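Local coordinates for putative NADP oxidoreductase BF3122 (PDB 3D1L), which is a putative NADP oxidoreductase that probably binds a dinucleotide cofactor in a Rossmann-type N-terminal domain joined to a helical C-terminal region, at residues Thr23-Ala28 against Phe120-Thr125; Gly19-Asn24 against Ile73-Asp78; Thr227-Ala230 against Asn236-Gly239. All coordinates share one frame; numbering follows the deposited sequence.

Overall arrangement
From the N terminus, helix 20-31 is the common starting point of interactions 1 and 2, which share Thr23 and Asn24. Interaction 2 closes the shorter loop, bringing the start of the helix to the end of strand 71-74; from the same stretch, interaction 1 closes a longer loop that ends on strand 117-122. Their centres lie 8 Å apart, and together they seat one helix on one mixed sheet. Interaction 3 follows later in the chain, its centre about 39 Å from that of interaction 1 and 41 Å from that of interaction 2, and closes a short loop onto the start of helix 235-244. The dimer brings the distant regions together: Thr227 of the second subunit approaches Thr125 of interaction 1.

Interaction 1 (Thr23-Ala28 against Phe120-Thr125); sequences TNLAKA and FYPMQT. With MPR (2-mercapto-propion aldehyde), chain E.
Leu25 on helix 20-31 and Pro122 at the end of strand 117-122 mark the closest passage of the two backbones, with their CA atoms 8.1 Å apart, so side chains alone bridge the gap. Leu25 does this from the helix with its two methyl branches. Its chi1 of 179° sets CG opposite the backbone N and carries the isobutyl group out to the strand. There CD2 lies at the edge of the Phe120 ring, near the ring plane, 4.1 Å from Phe120 CD2. Leu25 CD1 comes within 4.2 Å of Phe120 CE2, while Pro122 CG approaches Leu25 CD2 at 4.5 Å. A branched aliphatic chain suits this buried place, since it can meet an aromatic edge and a proline ring at once without a polar group to satisfy. Beyond the strand, Gln124 folds back and its OE1 accepts the N-H of Thr125 at 2.8 Å, in the carbonyl plane and on a lone pair. Both residues line the pocket of the bound 2-mercapto-propion aldehyde, with His175 and Cys182, and Thr125 N lies 3.3 Å from its S3. Leu25 thus seats a Rossmann-type helix on one face of the mixed sheet, in which strand 117-122 runs between strands 97-100 and 139-143. Phe120 also packs on helix 146-157 and meets the Phe139 ring, whereas Tyr121, which starts away from segment 23-28, packs on helix 168-198.

Interaction 2 (Gly19-Asn24 against Ile73-Asp78); sequences GNLATN and IVSLKD
Ser75 presents its side chain to two residues in the first turn of helix 20-31, Ala22 and Leu21, and the contact is built round the small group it offers. With chi1 at -64°, OG stands opposite the carbonyl carbon and beside the backbone N. From there it lies 3.8 Å from Ala22 CB and 3.9 Å from Leu21 CD2, so the hydroxyl oxygen meets a methyl of each. Neither contact is a hydrogen bond; the polar need of OG is met by Thr101 OG1, so toward the helix the serine makes van der Waals contacts alone. Ala22 suits the place because a single methyl lets the backbones come close, the CA atoms of Ala22 and Ser75 being 6.4 Å apart. Leu21 reaches in from the neighbouring helix position with one branch.

A water bridges the two segments: it accepts from Gly19 N and donates to Ser75 O, the latter at 2.6 Å, joining the start of the helix to the loop residue just after strand 71-74. Gly19, the N-cap residue, also gives its carbonyl oxygen to Thr23, whose N and OG1 reach it from opposite faces of the carbonyl plane, OG1 at 2.7 Å. Asn24 repeats the scheme one residue on, its N and ND2 both gripping Asn20 O, and ND2 also bonds Ser127 O.

Gly17, Gly19 and Ala22 fit a GxGxxA pattern that runs from the turn after strand 12-16 into helix 20-31, consistent with the dinucleotide-binding strand-turn-helix of a Rossmann fold.

Interaction 3 (Thr227-Ala230 against Asn236-Gly239); sequences TGPA and NVIG. With MPR (2-mercapto-propion aldehyde), chain C.
The loop carrying Pro229 and Ala230 against Val237 and Ile238 begins in a ligand site, where Thr227 and Gly228 join Leu209 around a bound 2-mercapto-propion aldehyde. Thr227 OG1 gives the ligand oxygen a weak hydrogen bond of 3.3 Å, and Gly228 N lies 3.5 Å from that same oxygen. Gly228 is suited to its place because a positive phi of 106° is readily adopted by glycine, which has no side chain to crowd the preceding carbonyl or the proline ring.

Past the site, the chain turns through Pro229 and meets the start of helix 235-244. Val237 CG2 faces the proline ring, although the modelled approach is too close to be trusted in detail. Ile238 works differently: its extended chain, with chi2 at 166°, carries only the terminal CD1 across, to 3.5 Å from Pro229 O and 4.0 Å from Ala230 CA. One beta-branched residue therefore faces the ring while the next lies against the backbone beyond it. Proline, alanine and the two aliphatic residues suit this partly buried junction, which involves no hydrogen bond across it.

Helix 249-264 lies beside both parts, touching Ala230 and Ile238, and Asn183 of the second subunit packs on Pro229. The result is a loop folded back on the helix that follows it, consistent with the helical C-terminal domain of relatives in the 6-phosphogluconate dehydrogenase C-terminal clan.

Interaction 1 (Thr23-Ala28 against Phe120-Thr125)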
ATOM      1  N   THR B  23      20.263  -9.042  -3.185  1.00 40.29           N
ATOM      2  CA  THR B  23      20.186  -8.586  -4.573  1.00 40.47           C
ATOM      3  C   THR B  23      20.253  -7.063  -4.650  1.00 40.78           C
ATOM      4  O   THR B  23      21.092  -6.502  -5.357  1.00 42.25           O
ATOM      5  CB  THR B  23      18.896  -9.138  -5.241  1.00 40.78           C
ATOM      6  OG1 THR B  23      19.000 -10.568  -5.355  1.00 41.64           O
ATOM      7  CG2 THR B  23      18.643  -8.530  -6.622  1.00 39.76           C
ATOM      8  N   ASN B  24      19.409  -6.395  -3.877  1.00 40.05           N
ATOM      9  CA  ASN B  24      19.388  -4.944  -3.849  1.00 40.58           C
ATOM     10  C   ASN B  24      20.673  -4.333  -3.275  1.00 40.27           C
ATOM     11  O   ASN B  24      21.204  -3.384  -3.827  1.00 40.73           O
ATOM     12  CB  ASN B  24      18.149  -4.456  -3.079  1.00 39.85           C
ATOM     13  CG  ASN B  24      16.864  -4.577  -3.902  1.00 41.27           C
ATOM     14  OD1 ASN B  24      16.615  -3.767  -4.796  1.00 42.15           O
ATOM     15  ND2 ASN B  24      16.046  -5.591  -3.605  1.00 40.18           N
ATOM     16  N   LEU B  25      21.167  -4.893  -2.176  1.00 40.33           N
ATOM     17  CA  LEU B  25      22.402  -4.421  -1.569  1.00 40.42           C
ATOM     18  C   LEU B  25      23.568  -4.655  -2.512  1.00 40.95           C
ATOM     19  O   LEU B  25      24.443  -3.831  -2.610  1.00 42.11           O
ATOM     20  CB  LEU B  25      22.656  -5.111  -0.227  1.00 39.72           C
ATOM     21  CG  LEU B  25      23.932  -4.764   0.553  1.00 39.30           C
ATOM     22  CD1 LEU B  25      24.071  -3.246   0.840  1.00 36.76           C
ATOM     23  CD2 LEU B  25      23.988  -5.536   1.858  1.00 39.85           C
ATOM     24  N   ALA B  26      23.591  -5.785  -3.205  1.00 41.90           N
ATOM     25  CA  ALA B  26      24.675  -6.022  -4.184  1.00 42.73           C
ATOM     26  C   ALA B  26      24.652  -5.032  -5.332  1.00 42.56           C
ATOM     27  O   ALA B  26      25.694  -4.531  -5.714  1.00 44.61           O
ATOM     28  CB  ALA B  26      24.669  -7.478  -4.706  1.00 41.95           C
ATOM     29  N   LYS B  27      23.474  -4.736  -5.869  1.00 42.60           N
ATOM     30  CA  LYS B  27      23.356  -3.779  -6.984  1.00 42.90           C
ATOM     31  C   LYS B  27      23.809  -2.358  -6.597  1.00 42.79           C
ATOM     32  O   LYS B  27      24.514  -1.705  -7.356  1.00 42.71           O
ATOM     33  CB  LYS B  27      21.929  -3.766  -7.544  1.00 42.58           C
ATOM     34  CG  LYS B  27      21.592  -5.011  -8.408  1.00 43.98           C
ATOM     35  CD  LYS B  27      20.059  -5.269  -8.481  1.00 44.24           C
ATOM     36  CE  LYS B  27      19.344  -4.368  -9.475  1.00 45.81           C
ATOM     37  NZ  LYS B  27      17.926  -4.788  -9.744  1.00 45.29           N
ATOM     38  N   ALA B  28      23.434  -1.914  -5.394  1.00 41.97           N
ATOM     39  CA  ALA B  28      23.816  -0.610  -4.893  1.00 41.81           C
ATOM     40  C   ALA B  28      25.341  -0.508  -4.709  1.00 42.01           C
ATOM     41  O   ALA B  28      25.938   0.504  -5.079  1.00 41.79           O
ATOM     42  CB  ALA B  28      23.079  -0.303  -3.607  1.00 41.48           C
ATOM     43  N   PHE B 120      25.411  -5.661   9.366  1.00 40.10           N
ATOM     44  CA  PHE B 120      25.366  -4.667   8.303  1.00 40.27           C
ATOM     45  C   PHE B 120      23.906  -4.671   7.829  1.00 40.39           C
ATOM     46  O   PHE B 120      23.579  -5.361   6.860  1.00 39.48           O
ATOM     47  CB  PHE B 120      26.286  -5.163   7.196  1.00 40.84           C
ATOM     48  CG  PHE B 120      26.705  -4.129   6.195  1.00 41.34           C
ATOM     49  CD1 PHE B 120      27.419  -2.997   6.576  1.00 41.64           C
ATOM     50  CD2 PHE B 120      26.475  -4.347   4.849  1.00 43.58           C
ATOM     51  CE1 PHE B 120      27.837  -2.066   5.641  1.00 43.04           C
ATOM     52  CE2 PHE B 120      26.906  -3.422   3.884  1.00 46.06           C
ATOM     53  CZ  PHE B 120      27.596  -2.278   4.283  1.00 44.12           C
ATOM     54  N   TYR B 121      23.034  -3.930   8.530  1.00 40.32           N
ATOM     55  CA  TYR B 121      21.563  -4.086   8.395  1.00 40.80           C
ATOM     56  C   TYR B 121      20.843  -2.913   7.688  1.00 40.29           C
ATOM     57  O   TYR B 121      20.571  -1.906   8.313  1.00 39.52           O
ATOM     58  CB  TYR B 121      20.943  -4.284   9.788  1.00 40.50           C
ATOM     59  CG  TYR B 121      19.419  -4.399   9.831  1.00 41.23           C
ATOM     60  CD1 TYR B 121      18.724  -5.349   9.048  1.00 38.66           C
ATOM     61  CD2 TYR B 121      18.682  -3.626  10.729  1.00 39.00           C
ATOM     62  CE1 TYR B 121      17.335  -5.455   9.117  1.00 38.50           C
ATOM     63  CE2 TYR B 121      17.306  -3.739  10.826  1.00 39.24           C
ATOM     64  CZ  TYR B 121      16.638  -4.641  10.027  1.00 40.47           C
ATOM     65  OH  TYR B 121      15.278  -4.718  10.162  1.00 42.18           O
ATOM     66  N   PRO B 122      20.582  -3.027   6.381  1.00 40.09           N
ATOM     67  CA  PRO B 122      19.743  -2.009   5.746  1.00 39.73           C
ATOM     68  C   PRO B 122      18.263  -2.358   5.917  1.00 38.83           C
ATOM     69  O   PRO B 122      17.839  -3.413   5.471  1.00 39.34           O
ATOM     70  CB  PRO B 122      20.156  -2.073   4.272  1.00 39.95           C
ATOM     71  CG  PRO B 122      20.629  -3.500   4.047  1.00 39.68           C
ATOM     72  CD  PRO B 122      21.070  -4.042   5.420  1.00 40.67           C
HETATM   73  N   MSE B 123      17.503  -1.486   6.580  1.00 37.72           N
HETATM   74  CA  MSE B 123      16.111  -1.769   6.958  1.00 37.14           C
HETATM   75  C   MSE B 123      15.198  -1.134   5.928  1.00 36.75           C
HETATM   76  O   MSE B 123      15.066   0.083   5.841  1.00 36.04           O
HETATM   77  CB  MSE B 123      15.819  -1.184   8.349  1.00 37.12           C
HETATM   78  CG  MSE B 123      14.526  -1.666   8.987  1.00 36.58           C
HETATM   79 SE   MSE B 123      14.250  -0.890  10.751  0.50 35.65          SE
HETATM   80  CE  MSE B 123      14.159   0.957  10.185  1.00 39.08           C
ATOM     81  N   GLN B 124      14.591  -1.974   5.122  1.00 37.30           N
ATOM     82  CA  GLN B 124      13.719  -1.540   4.046  1.00 37.13           C
ATOM     83  C   GLN B 124      13.061  -2.795   3.536  1.00 37.81           C
ATOM     84  O   GLN B 124      13.584  -3.884   3.719  1.00 38.72           O
ATOM     85  CB  GLN B 124      14.536  -0.852   2.926  1.00 37.24           C
ATOM     86  CG  GLN B 124      13.732  -0.157   1.799  1.00 35.95           C
ATOM     87  CD  GLN B 124      12.585   0.692   2.325  1.00 38.05           C
ATOM     88  OE1 GLN B 124      11.567   0.164   2.785  1.00 35.77           O
ATOM     89  NE2 GLN B 124      12.748   2.012   2.281  1.00 37.35           N
ATOM     90  N   THR B 125      11.908  -2.645   2.903  1.00 38.34           N
ATOM     91  CA  THR B 125      11.258  -3.751   2.253  1.00 39.24           C
ATOM     92  C   THR B 125      11.947  -3.921   0.885  1.00 40.23           C
ATOM     93  O   THR B 125      12.104  -2.952   0.122  1.00 40.26           O
ATOM     94  CB  THR B 125       9.736  -3.515   2.204  1.00 38.04           C
ATOM     95  OG1 THR B 125       9.091  -4.571   1.511  1.00 38.82           O
ATOM     96  CG2 THR B 125       9.386  -2.190   1.554  1.00 38.62           C
TER
HETATM   97  C1  MPR E 301      11.258  -6.710   8.073  1.00 55.04           C
HETATM   98  O   MPR E 301      10.673  -7.830   8.104  1.00 53.43           O
HETATM   99  C2  MPR E 301      10.681  -5.399   7.634  1.00 54.75           C
HETATM  100  C3  MPR E 301      11.662  -4.315   7.210  1.00 54.72           C
HETATM  101  S3  MPR E 301      10.915  -3.160   6.016  1.00 56.71           S

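Interaction 2 (Gly19-Asn24 against Ile73-Asp78)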
ATOM      1  N   GLY B  19      19.203 -13.501  -1.915  1.00 37.89           N
ATOM      2  CA  GLY B  19      17.757 -13.235  -1.840  1.00 37.41           C
ATOM      3  C   GLY B  19      17.450 -11.782  -2.147  1.00 37.95           C
ATOM      4  O   GLY B  19      18.282 -11.097  -2.772  1.00 37.84           O
ATOM      5  N   ASN B  20      16.294 -11.295  -1.681  1.00 37.44           N
ATOM      6  CA  ASN B  20      15.804  -9.934  -2.001  1.00 37.39           C
ATOM      7  C   ASN B  20      16.710  -8.815  -1.533  1.00 37.29           C
ATOM      8  O   ASN B  20      17.114  -7.971  -2.326  1.00 37.85           O
ATOM      9  CB  ASN B  20      14.399  -9.699  -1.448  1.00 37.41           C
ATOM     10  CG  ASN B  20      13.357 -10.603  -2.076  1.00 37.45           C
ATOM     11  OD1 ASN B  20      13.570 -11.185  -3.131  1.00 38.41           O
ATOM     12  ND2 ASN B  20      12.220 -10.726  -1.412  1.00 36.39           N
ATOM     13  N   LEU B  21      17.041  -8.825  -0.247  1.00 37.69           N
ATOM     14  CA  LEU B  21      17.928  -7.831   0.376  1.00 37.72           C
ATOM     15  C   LEU B  21      19.307  -7.894  -0.244  1.00 38.51           C
ATOM     16  O   LEU B  21      19.870  -6.870  -0.623  1.00 39.19           O
ATOM     17  CB  LEU B  21      17.988  -8.034   1.915  1.00 37.40           C
ATOM     18  CG  LEU B  21      18.902  -7.140   2.794  1.00 37.12           C
ATOM     19  CD1 LEU B  21      18.426  -7.127   4.255  1.00 35.16           C
ATOM     20  CD2 LEU B  21      20.382  -7.520   2.719  1.00 33.87           C
ATOM     21  N   ALA B  22      19.857  -9.097  -0.379  1.00 39.60           N
ATOM     22  CA  ALA B  22      21.205  -9.249  -0.925  1.00 39.79           C
ATOM     23  C   ALA B  22      21.283  -8.747  -2.385  1.00 40.34           C
ATOM     24  O   ALA B  22      22.243  -8.079  -2.762  1.00 41.39           O
ATOM     25  CB  ALA B  22      21.666 -10.698  -0.803  1.00 39.38           C
ATOM     26  N   THR B  23      20.263  -9.042  -3.185  1.00 40.29           N
ATOM     27  CA  THR B  23      20.186  -8.586  -4.573  1.00 40.47           C
ATOM     28  C   THR B  23      20.253  -7.063  -4.650  1.00 40.78           C
ATOM     29  O   THR B  23      21.092  -6.502  -5.357  1.00 42.25           O
ATOM     30  CB  THR B  23      18.896  -9.138  -5.241  1.00 40.78           C
ATOM     31  OG1 THR B  23      19.000 -10.568  -5.355  1.00 41.64           O
ATOM     32  CG2 THR B  23      18.643  -8.530  -6.622  1.00 39.76           C
ATOM     33  N   ASN B  24      19.409  -6.395  -3.877  1.00 40.05           N
ATOM     34  CA  ASN B  24      19.388  -4.944  -3.849  1.00 40.58           C
ATOM     35  C   ASN B  24      20.673  -4.333  -3.275  1.00 40.27           C
ATOM     36  O   ASN B  24      21.204  -3.384  -3.827  1.00 40.73           O
ATOM     37  CB  ASN B  24      18.149  -4.456  -3.079  1.00 39.85           C
ATOM     38  CG  ASN B  24      16.864  -4.577  -3.902  1.00 41.27           C
ATOM     39  OD1 ASN B  24      16.615  -3.767  -4.796  1.00 42.15           O
ATOM     40  ND2 ASN B  24      16.046  -5.591  -3.605  1.00 40.18           N
ATOM     41  N   ILE B  73      29.342 -10.793   3.123  1.00 40.31           N
ATOM     42  CA  ILE B  73      27.996 -10.365   3.515  1.00 40.26           C
ATOM     43  C   ILE B  73      27.064 -11.559   3.489  1.00 40.82           C
ATOM     44  O   ILE B  73      26.799 -12.129   2.426  1.00 40.30           O
ATOM     45  CB  ILE B  73      27.437  -9.250   2.620  1.00 41.04           C
ATOM     46  CG1 ILE B  73      28.401  -8.043   2.589  1.00 40.03           C
ATOM     47  CG2 ILE B  73      25.995  -8.857   3.128  1.00 39.63           C
ATOM     48  CD1 ILE B  73      28.026  -6.962   1.604  1.00 40.52           C
ATOM     49  N   VAL B  74      26.610 -11.955   4.672  1.00 40.87           N
ATOM     50  CA  VAL B  74      25.860 -13.180   4.834  1.00 42.29           C
ATOM     51  C   VAL B  74      24.388 -12.839   5.033  1.00 43.98           C
ATOM     52  O   VAL B  74      24.012 -12.139   5.974  1.00 42.56           O
ATOM     53  CB  VAL B  74      26.448 -14.045   5.981  1.00 42.15           C
ATOM     54  CG1 VAL B  74      25.732 -15.366   6.099  1.00 40.21           C
ATOM     55  CG2 VAL B  74      27.985 -14.238   5.785  1.00 40.97           C
ATOM     56  N   SER B  75      23.578 -13.300   4.082  1.00 46.92           N
ATOM     57  CA  SER B  75      22.130 -13.113   4.096  1.00 49.48           C
ATOM     58  C   SER B  75      21.480 -14.481   4.021  1.00 51.56           C
ATOM     59  O   SER B  75      21.065 -14.920   2.947  1.00 53.64           O
ATOM     60  CB  SER B  75      21.690 -12.295   2.879  1.00 49.14           C
ATOM     61  OG  SER B  75      22.210 -10.990   2.910  1.00 50.14           O
ATOM     62  N   LEU B  76      21.409 -15.181   5.130  1.00 53.57           N
ATOM     63  CA  LEU B  76      20.860 -16.519   5.115  1.00 55.85           C
ATOM     64  C   LEU B  76      19.878 -16.694   6.276  1.00 57.40           C
ATOM     65  O   LEU B  76      19.990 -16.009   7.296  1.00 57.74           O
ATOM     66  CB  LEU B  76      21.986 -17.565   5.176  1.00 55.59           C
ATOM     67  CG  LEU B  76      22.878 -17.841   3.949  1.00 56.48           C
ATOM     68  CD1 LEU B  76      23.917 -18.941   4.234  1.00 56.41           C
ATOM     69  CD2 LEU B  76      22.068 -18.203   2.701  1.00 55.29           C
ATOM     70  N   LYS B  77      18.911 -17.599   6.108  1.00 59.05           N
ATOM     71  CA  LYS B  77      17.998 -17.969   7.180  1.00 60.68           C
ATOM     72  C   LYS B  77      18.796 -18.573   8.341  1.00 61.83           C
ATOM     73  O   LYS B  77      20.009 -18.804   8.218  1.00 61.63           O
ATOM     74  CB  LYS B  77      16.951 -18.957   6.662  1.00 60.95           C
ATOM     75  N   ASP B  78      18.129 -18.799   9.472  1.00 63.22           N
ATOM     76  CA  ASP B  78      18.765 -19.449  10.625  1.00 64.88           C
ATOM     77  C   ASP B  78      19.183 -20.900  10.288  1.00 65.80           C
ATOM     78  O   ASP B  78      20.347 -21.279  10.472  1.00 66.31           O
ATOM     79  CB  ASP B  78      17.850 -19.419  11.864  1.00 65.19           C
ATOM     80  CG  ASP B  78      17.392 -18.005  12.247  1.00 65.41           C
ATOM     81  OD1 ASP B  78      17.594 -17.618  13.419  1.00 64.77           O
ATOM     82  OD2 ASP B  78      16.819 -17.287  11.393  1.00 66.10           O
TER
HETATM   83  O   HOH W   1      19.692 -14.235   0.832  1.00 34.83           O

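Interaction 3 (Thr227-Ala230 against Asn236-Gly239)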
ATOM      1  N   THR B 227      -8.627   7.264  10.845  1.00 54.90           N
ATOM      2  CA  THR B 227     -10.010   7.538  10.450  1.00 55.56           C
ATOM      3  C   THR B 227     -10.786   6.208  10.417  1.00 55.70           C
ATOM      4  O   THR B 227     -10.217   5.138  10.713  1.00 55.68           O
ATOM      5  CB  THR B 227     -10.103   8.286   9.075  1.00 56.01           C
ATOM      6  OG1 THR B 227      -9.422   7.545   8.056  1.00 58.47           O
ATOM      7  CG2 THR B 227      -9.496   9.685   9.156  1.00 56.48           C
ATOM      8  N   GLY B 228     -12.075   6.262  10.082  1.00 55.28           N
ATOM      9  CA  GLY B 228     -12.850   5.043   9.860  1.00 55.64           C
ATOM     10  C   GLY B 228     -13.844   4.644  10.936  1.00 56.11           C
ATOM     11  O   GLY B 228     -13.897   5.266  11.997  1.00 55.93           O
ATOM     12  N   PRO B 229     -14.654   3.597  10.666  1.00 56.68           N
ATOM     13  CA  PRO B 229     -15.811   3.298  11.532  1.00 57.30           C
ATOM     14  C   PRO B 229     -15.471   2.613  12.868  1.00 57.55           C
ATOM     15  O   PRO B 229     -16.351   2.393  13.695  1.00 57.43           O
ATOM     16  CB  PRO B 229     -16.676   2.403  10.649  1.00 56.83           C
ATOM     17  CG  PRO B 229     -15.647   1.667   9.779  1.00 56.89           C
ATOM     18  CD  PRO B 229     -14.564   2.671   9.516  1.00 56.59           C
ATOM     19  N   ALA B 230     -14.201   2.305  13.081  1.00 58.23           N
ATOM     20  CA  ALA B 230     -13.774   1.577  14.281  1.00 59.12           C
ATOM     21  C   ALA B 230     -13.583   2.486  15.499  1.00 59.42           C
ATOM     22  O   ALA B 230     -13.719   2.053  16.643  1.00 59.37           O
ATOM     23  CB  ALA B 230     -12.497   0.771  13.987  1.00 58.46           C
ATOM     24  N   ASN B 236     -23.222  -0.799  12.993  1.00 65.70           N
ATOM     25  CA  ASN B 236     -23.871  -1.032  11.711  1.00 65.01           C
ATOM     26  C   ASN B 236     -22.814  -1.406  10.647  1.00 64.20           C
ATOM     27  O   ASN B 236     -22.769  -2.560  10.142  1.00 64.27           O
ATOM     28  CB  ASN B 236     -24.636   0.221  11.289  1.00 65.39           C
ATOM     29  CG  ASN B 236     -25.384   0.036   9.990  1.00 66.74           C
ATOM     30  OD1 ASN B 236     -26.628  -0.600  10.011  1.00 66.79           O
ATOM     31  ND2 ASN B 236     -24.761   0.608   8.877  1.00 67.61           N
ATOM     32  N   VAL B 237     -21.936  -0.449  10.329  1.00 62.56           N
ATOM     33  CA  VAL B 237     -20.987  -0.700   9.262  1.00 61.51           C
ATOM     34  C   VAL B 237     -20.090  -1.893   9.605  1.00 60.52           C
ATOM     35  O   VAL B 237     -19.824  -2.727   8.741  1.00 59.86           O
ATOM     36  CB  VAL B 237     -20.192   0.557   8.859  1.00 61.60           C
ATOM     37  CG1 VAL B 237     -21.139   1.684   8.482  1.00 61.28           C
ATOM     38  CG2 VAL B 237     -19.310   0.996   9.958  1.00 62.28           C
ATOM     39  N   ILE B 238     -19.700  -2.007  10.877  1.00 59.61           N
ATOM     40  CA  ILE B 238     -18.848  -3.114  11.340  1.00 59.26           C
ATOM     41  C   ILE B 238     -19.577  -4.463  11.240  1.00 59.21           C
ATOM     42  O   ILE B 238     -19.002  -5.455  10.808  1.00 59.17           O
ATOM     43  CB  ILE B 238     -18.222  -2.839  12.749  1.00 58.88           C
ATOM     44  CG1 ILE B 238     -17.192  -1.716  12.634  1.00 57.94           C
ATOM     45  CG2 ILE B 238     -17.557  -4.085  13.302  1.00 58.46           C
ATOM     46  CD1 ILE B 238     -16.743  -1.125  13.931  1.00 55.98           C
ATOM     47  N   GLY B 239     -20.847  -4.477  11.614  1.00 59.44           N
ATOM     48  CA  GLY B 239     -21.689  -5.650  11.437  1.00 59.72           C
ATOM     49  C   GLY B 239     -21.788  -6.044   9.974  1.00 59.60           C
ATOM     50  O   GLY B 239     -21.512  -7.197   9.619  1.00 59.40           O
TER
HETATM   51  C1  MPR C 301     -11.886   6.021   5.472  0.50 54.46           C
HETATM   52  O   MPR C 301     -12.201   6.476   6.583  0.50 54.32           O
HETATM   53  C2  MPR C 301     -10.611   6.345   4.784  0.50 54.15           C
HETATM   54  C3  MPR C 301     -10.459   5.654   3.433  0.50 54.35           C
HETATM   55  S3  MPR C 301      -8.858   5.982   2.662  0.50 52.70           S